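Long-range contacts in macrophomate synthase intermolecular Diels-Alderase (Macrophoma commelinae, PDB 1IZC), which is a magnesium-containing enzyme of the HpcH/HpaI aldolase/citrate lyase family, built on a TIM barrel and crystallised with pyruvic acid: residues A[202-207]-A[248-252]; A[24-29]-A[173-179]. The protein carries 1 engineered substitution. All coordinates share one frame; numbering follows the deposited sequence.

Contact 1 of 2, residues A[202-207]-A[248-252]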
loop_
_atom_site.group_PDB
_atom_site.type_symbol
_atom_site.label_atom_id
_atom_site.label_comp_id
_atom_site.label_asym_id
_atom_site.label_seq_id
_atom_site.Cartn_x
_atom_site.Cartn_y
_atom_site.Cartn_z
ATOM N N ILE A 202 6.569 -24.824 27.469
ATOM C CA ILE A 202 7.520 -24.143 26.592
ATOM C C ILE A 202 8.479 -25.014 25.805
ATOM O O ILE A 202 8.775 -26.143 26.194
ATOM C CB ILE A 202 8.302 -23.064 27.365
ATOM C CG1 ILE A 202 9.321 -23.690 28.327
ATOM C CG2 ILE A 202 7.313 -22.213 28.152
ATOM C CD1 ILE A 202 10.277 -22.660 28.946
ATOM N N HIS A 203 8.967 -24.468 24.690
ATOM C CA HIS A 203 9.858 -25.195 23.788
ATOM C C HIS A 203 11.190 -24.525 23.536
ATOM O O HIS A 203 12.034 -25.049 22.790
ATOM C CB HIS A 203 9.137 -25.411 22.458
ATOM C CG HIS A 203 7.748 -25.937 22.628
ATOM N ND1 HIS A 203 6.627 -25.142 22.501
ATOM C CD2 HIS A 203 7.303 -27.156 23.020
ATOM C CE1 HIS A 203 5.554 -25.847 22.814
ATOM N NE2 HIS A 203 5.936 -27.072 23.136
ATOM N N GLY A 204 11.389 -23.370 24.155
ATOM C CA GLY A 204 12.639 -22.656 23.980
ATOM C C GLY A 204 12.693 -21.481 24.937
ATOM O O GLY A 204 11.681 -21.123 25.524
ATOM N N LEU A 205 13.873 -20.899 25.102
ATOM C CA LEU A 205 14.048 -19.731 25.971
ATOM C C LEU A 205 15.011 -18.765 25.296
ATOM O O LEU A 205 16.016 -19.187 24.721
ATOM C CB LEU A 205 14.616 -20.128 27.337
ATOM C CG LEU A 205 13.587 -20.610 28.362
ATOM C CD1 LEU A 205 14.311 -21.177 29.579
ATOM C CD2 LEU A 205 12.669 -19.451 28.757
ATOM N N MET A 206 14.707 -17.477 25.382
ATOM C CA MET A 206 15.554 -16.454 24.773
ATOM C C MET A 206 15.854 -15.378 25.800
ATOM O O MET A 206 15.031 -15.103 26.659
ATOM C CB MET A 206 14.833 -15.817 23.577
ATOM C CG MET A 206 15.627 -14.729 22.858
ATOM S SD MET A 206 14.648 -14.063 21.493
ATOM C CE MET A 206 14.957 -15.309 20.197
ATOM N N PHE A 207 17.032 -14.766 25.696
ATOM C CA PHE A 207 17.408 -13.697 26.617
ATOM C C PHE A 207 17.425 -12.397 25.815
ATOM O O PHE A 207 17.664 -12.412 24.606
ATOM C CB PHE A 207 18.806 -13.945 27.190
ATOM C CG PHE A 207 19.092 -13.183 28.465
ATOM C CD1 PHE A 207 18.694 -13.687 29.696
ATOM C CD2 PHE A 207 19.757 -11.959 28.431
ATOM C CE1 PHE A 207 18.955 -12.985 30.882
ATOM C CE2 PHE A 207 20.020 -11.256 29.614
ATOM C CZ PHE A 207 19.617 -11.771 30.835
ATOM N N VAL A 248 15.512 -27.350 27.883
ATOM C CA VAL A 248 14.945 -26.313 27.016
ATOM C C VAL A 248 16.055 -25.687 26.174
ATOM O O VAL A 248 17.048 -25.180 26.706
ATOM C CB VAL A 248 14.253 -25.219 27.858
ATOM C CG1 VAL A 248 13.654 -24.149 26.951
ATOM C CG2 VAL A 248 13.149 -25.851 28.687
ATOM N N PRO A 249 15.911 -25.720 24.842
ATOM C CA PRO A 249 16.972 -25.127 24.025
ATOM C C PRO A 249 16.932 -23.614 24.083
ATOM O O PRO A 249 15.865 -23.023 24.230
ATOM C CB PRO A 249 16.666 -25.653 22.632
ATOM C CG PRO A 249 15.163 -25.688 22.623
ATOM C CD PRO A 249 14.834 -26.267 23.995
ATOM N N ILE A 250 18.098 -22.989 23.971
ATOM C CA ILE A 250 18.162 -21.535 23.995
ATOM C C ILE A 250 18.121 -20.983 22.572
ATOM O O ILE A 250 18.693 -21.566 21.641
ATOM C CB ILE A 250 19.446 -21.042 24.700
ATOM C CG1 ILE A 250 19.449 -21.527 26.156
ATOM C CG2 ILE A 250 19.518 -19.511 24.659
ATOM C CD1 ILE A 250 20.746 -21.238 26.896
ATOM N N PHE A 251 17.411 -19.866 22.423
ATOM C CA PHE A 251 17.255 -19.143 21.164
ATOM C C PHE A 251 18.028 -17.847 21.354
ATOM O O PHE A 251 17.897 -17.198 22.393
ATOM C CB PHE A 251 15.792 -18.767 20.934
ATOM C CG PHE A 251 14.946 -19.867 20.386
ATOM C CD1 PHE A 251 14.856 -21.097 21.035
ATOM C CD2 PHE A 251 14.189 -19.656 19.240
ATOM C CE1 PHE A 251 14.016 -22.103 20.542
ATOM C CE2 PHE A 251 13.349 -20.647 18.740
ATOM C CZ PHE A 251 13.260 -21.876 19.394
ATOM N N GLY A 252 18.825 -17.450 20.372
ATOM C CA GLY A 252 19.564 -16.210 20.537
ATOM C C GLY A 252 20.186 -15.714 19.248
ATOM O O GLY A 252 19.935 -16.268 18.185
HETATM O O HOH W 1 19.166 -15.650 24.062
#

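Contact 2 of 2, residues A[24-29]-A[173-179]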
loop_
_atom_site.group_PDB
_atom_site.type_symbol
_atom_site.label_atom_id
_atom_site.label_comp_id
_atom_site.label_asym_id
_atom_site.label_seq_id
_atom_site.Cartn_x
_atom_site.Cartn_y
_atom_site.Cartn_z
ATOM N N TYR A 24 0.767 -23.435 6.078
ATOM C CA TYR A 24 0.707 -23.933 7.454
ATOM C C TYR A 24 2.109 -24.032 8.036
ATOM O O TYR A 24 3.087 -24.194 7.302
ATOM C CB TYR A 24 -0.012 -25.285 7.514
ATOM C CG TYR A 24 -1.502 -25.107 7.526
ATOM C CD1 TYR A 24 -2.230 -25.027 6.343
ATOM C CD2 TYR A 24 -2.180 -24.910 8.729
ATOM C CE1 TYR A 24 -3.600 -24.752 6.357
ATOM C CE2 TYR A 24 -3.544 -24.632 8.753
ATOM C CZ TYR A 24 -4.251 -24.556 7.564
ATOM O OH TYR A 24 -5.614 -24.301 7.583
ATOM N N PRO A 25 2.232 -23.945 9.371
ATOM C CA PRO A 25 3.563 -24.018 9.975
ATOM C C PRO A 25 4.322 -25.315 9.801
ATOM O O PRO A 25 3.748 -26.401 9.889
ATOM C CB PRO A 25 3.295 -23.736 11.452
ATOM C CG PRO A 25 1.970 -24.413 11.667
ATOM C CD PRO A 25 1.183 -23.967 10.407
ATOM N N GLY A 26 5.618 -25.182 9.545
ATOM C CA GLY A 26 6.476 -26.344 9.436
ATOM C C GLY A 26 6.691 -26.846 10.855
ATOM O O GLY A 26 6.346 -26.158 11.825
ATOM N N ASN A 27 7.280 -28.027 10.997
ATOM C CA ASN A 27 7.454 -28.596 12.333
ATOM C C ASN A 27 8.677 -28.115 13.113
ATOM O O ASN A 27 9.685 -28.830 13.221
ATOM C CB ASN A 27 7.466 -30.123 12.254
ATOM C CG ASN A 27 7.180 -30.763 13.599
ATOM O OD1 ASN A 27 7.279 -30.103 14.633
ATOM N ND2 ASN A 27 6.831 -32.048 13.594
ATOM N N LEU A 28 8.579 -26.915 13.678
ATOM C CA LEU A 28 9.676 -26.358 14.459
ATOM C C LEU A 28 9.866 -27.188 15.730
ATOM O O LEU A 28 10.984 -27.329 16.228
ATOM C CB LEU A 28 9.399 -24.885 14.804
ATOM C CG LEU A 28 10.395 -24.193 15.745
ATOM C CD1 LEU A 28 11.802 -24.203 15.097
ATOM C CD2 LEU A 28 9.934 -22.760 16.036
ATOM N N ARG A 29 8.770 -27.739 16.250
ATOM C CA ARG A 29 8.840 -28.567 17.454
ATOM C C ARG A 29 9.863 -29.697 17.246
ATOM O O ARG A 29 10.758 -29.921 18.083
ATOM C CB ARG A 29 7.451 -29.160 17.753
ATOM C CG ARG A 29 7.306 -29.898 19.101
ATOM C CD ARG A 29 6.951 -28.932 20.251
ATOM N NE ARG A 29 5.701 -28.221 19.996
ATOM C CZ ARG A 29 4.472 -28.713 20.182
ATOM N NH1 ARG A 29 4.270 -29.947 20.648
ATOM N NH2 ARG A 29 3.426 -27.960 19.881
ATOM N N THR A 173 -1.881 -30.281 13.048
ATOM C CA THR A 173 -0.693 -29.618 12.517
ATOM C C THR A 173 -0.314 -28.476 13.440
ATOM O O THR A 173 0.835 -28.359 13.889
ATOM C CB THR A 173 -0.974 -29.050 11.124
ATOM O OG1 THR A 173 -1.264 -30.127 10.235
ATOM C CG2 THR A 173 0.239 -28.263 10.609
ATOM N N SER A 174 -1.292 -27.630 13.732
ATOM C CA SER A 174 -1.052 -26.486 14.584
ATOM C C SER A 174 -0.630 -26.844 16.000
ATOM O O SER A 174 0.337 -26.300 16.534
ATOM C CB SER A 174 -2.298 -25.605 14.620
ATOM O OG SER A 174 -2.548 -25.061 13.326
ATOM N N ASN A 175 -1.340 -27.772 16.623
ATOM C CA ASN A 175 -0.989 -28.098 17.995
ATOM C C ASN A 175 0.297 -28.918 18.159
ATOM O O ASN A 175 0.908 -28.909 19.234
ATOM C CB ASN A 175 -2.187 -28.770 18.684
ATOM C CG ASN A 175 -3.259 -27.752 19.131
ATOM O OD1 ASN A 175 -3.193 -26.556 18.806
ATOM N ND2 ASN A 175 -4.255 -28.234 19.873
ATOM N N ASN A 176 0.727 -29.594 17.096
ATOM C CA ASN A 176 1.941 -30.395 17.157
ATOM C C ASN A 176 3.190 -29.690 16.626
ATOM O O ASN A 176 4.302 -30.051 16.992
ATOM C CB ASN A 176 1.777 -31.698 16.365
ATOM C CG ASN A 176 0.674 -32.581 16.907
ATOM O OD1 ASN A 176 0.412 -32.597 18.103
ATOM N ND2 ASN A 176 0.036 -33.336 16.027
ATOM N N HIS A 177 3.011 -28.693 15.767
ATOM C CA HIS A 177 4.170 -28.021 15.167
ATOM C C HIS A 177 4.605 -26.716 15.817
ATOM O O HIS A 177 5.796 -26.387 15.812
ATOM C CB HIS A 177 3.892 -27.704 13.691
ATOM C CG HIS A 177 3.895 -28.899 12.789
ATOM N ND1 HIS A 177 3.834 -28.784 11.415
ATOM C CD2 HIS A 177 3.944 -30.227 13.053
ATOM C CE1 HIS A 177 3.850 -29.989 10.872
ATOM N NE2 HIS A 177 3.916 -30.883 11.842
ATOM N N VAL A 178 3.634 -25.978 16.352
ATOM C CA VAL A 178 3.874 -24.651 16.921
ATOM C C VAL A 178 4.557 -24.617 18.282
ATOM O O VAL A 178 4.191 -25.368 19.192
ATOM C CB VAL A 178 2.546 -23.862 16.981
ATOM C CG1 VAL A 178 2.771 -22.491 17.621
ATOM C CG2 VAL A 178 1.983 -23.696 15.560
ATOM N N CYS A 179 5.527 -23.713 18.410
ATOM C CA CYS A 179 6.325 -23.563 19.633
ATOM C C CYS A 179 6.191 -22.214 20.329
ATOM O O CYS A 179 5.953 -21.183 19.680
ATOM C CB CYS A 179 7.804 -23.780 19.310
ATOM S SG CYS A 179 8.187 -25.377 18.555
HETATM O O HOH W 2 5.237 -33.215 11.416
HETATM O O HOH W 3 5.642 -32.434 16.568
HETATM O O HOH W 4 1.400 -30.614 21.424
#

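Contact 1 of 2, residues A[202-207]-A[248-252]
V248 meets the 202-207 segment through one methyl, CG1, which comes to 3.5 Å from G204 CA and also touches L205 CG. With CG1 anti to the backbone N (chi1 -180°), the methyl reaches over the G204-L205 backbone, and the side chains of V248 and L205 cross at about a right angle. The end of I202, CD1, approaches the same methyl more loosely.

P249 follows with its ring against the carbonyl of H203, CG lying 3.2 Å from H203 O. Its own oxygen accepts from L205 N at 3.0 Å, a bond in the carbonyl plane but bent at the hydrogen (146°), and G204 CA adds a CA-H...O contact to the same atom.

I250 pairs in parallel with L205. Both side chains leave the same face of the sheet, where they pack on A243 of helix 230-245, while I250 CG2 lies 3.5 Å from L205 O. The pairing joins neighbouring strands 205-207 and 250-253 of the closed eight-stranded parallel barrel, and the chain between them includes helix 230-245, which covers this face, making a beta-alpha-beta crossover of the TIM barrel.

F251 N returns a nearly straight bond to L205 O (2.8 Å, 168°). The side chain of F251 leaves the other face, and its ring extends back to G204, CE1 lying 3.7 Å from G204 CA. The bent end of M206 crosses the base of this side chain, bringing CE to 3.6 Å from F251 CB; the side chain of M206 also comes within about 5 Å of the bound pyruvic acid. Beyond it the direct ladder gives way to a water, which accepts from F207 N and donates to F251 O, next to G252.

Contact 2 of 2, residues A[24-29]-A[173-179]
The side chain of R29 runs past the last turn of helix 171-177 and the residues that follow it. Its CB lies 3.4 Å from N176 O, with CG a little farther from the same oxygen, and CD passes beside C179 SG. Bends at chi2 and chi3 (86° and 59°) fold the guanidinium back, so that N176 O sits over the centre of one face. NE makes a weak bond to V178 O, whereas NH2 holds that oxygen at 2.8 Å, close to the guanidinium plane. The same NH2 donates to N175 O, 2.8 Å away, and NH1 reaches N175 O through a water. Bonds to two carbonyls probably limit the group's rotation.

H177 grips the other segment: ND1 donates almost straight (176°) to P25 O, 2.8 Å away, in the ring plane. N27 stacks on one ring face, its CB 3.6 Å from the H177 centroid in a CH-pi contact; N27 is also the N-cap of helix 28-37, its OD1 accepting from Q30 N. A water links N27 ND2 with H177 NE2.

The contact joins the start of helix 28-37 to the turn from helix 171-177 into strand 179-184, and L28 touches both C179 SG and strand 97-101.

How the contacts relate
From the N terminus, the chain first passes residues 24-29, leading into helix 28-37, and contact 2 closes only when it returns at 173-179, after the first four barrel strands. That loop is long, with 143 residues between its segments. Contact 1 opens later, at 202-207, and closes at 248-252 over 40 residues without an intervening strand, so the two loops stand in series, neither nesting nor crossing. They meet in space at H203, whose ring packs on R29 and C179 and whose ND1 hydrogen-bonds to I180 N. Contact 2 ties helix 28-37 to the entrance of strand 179-184, and contact 1 continues the barrel wall through strands 205-207 and 250-253.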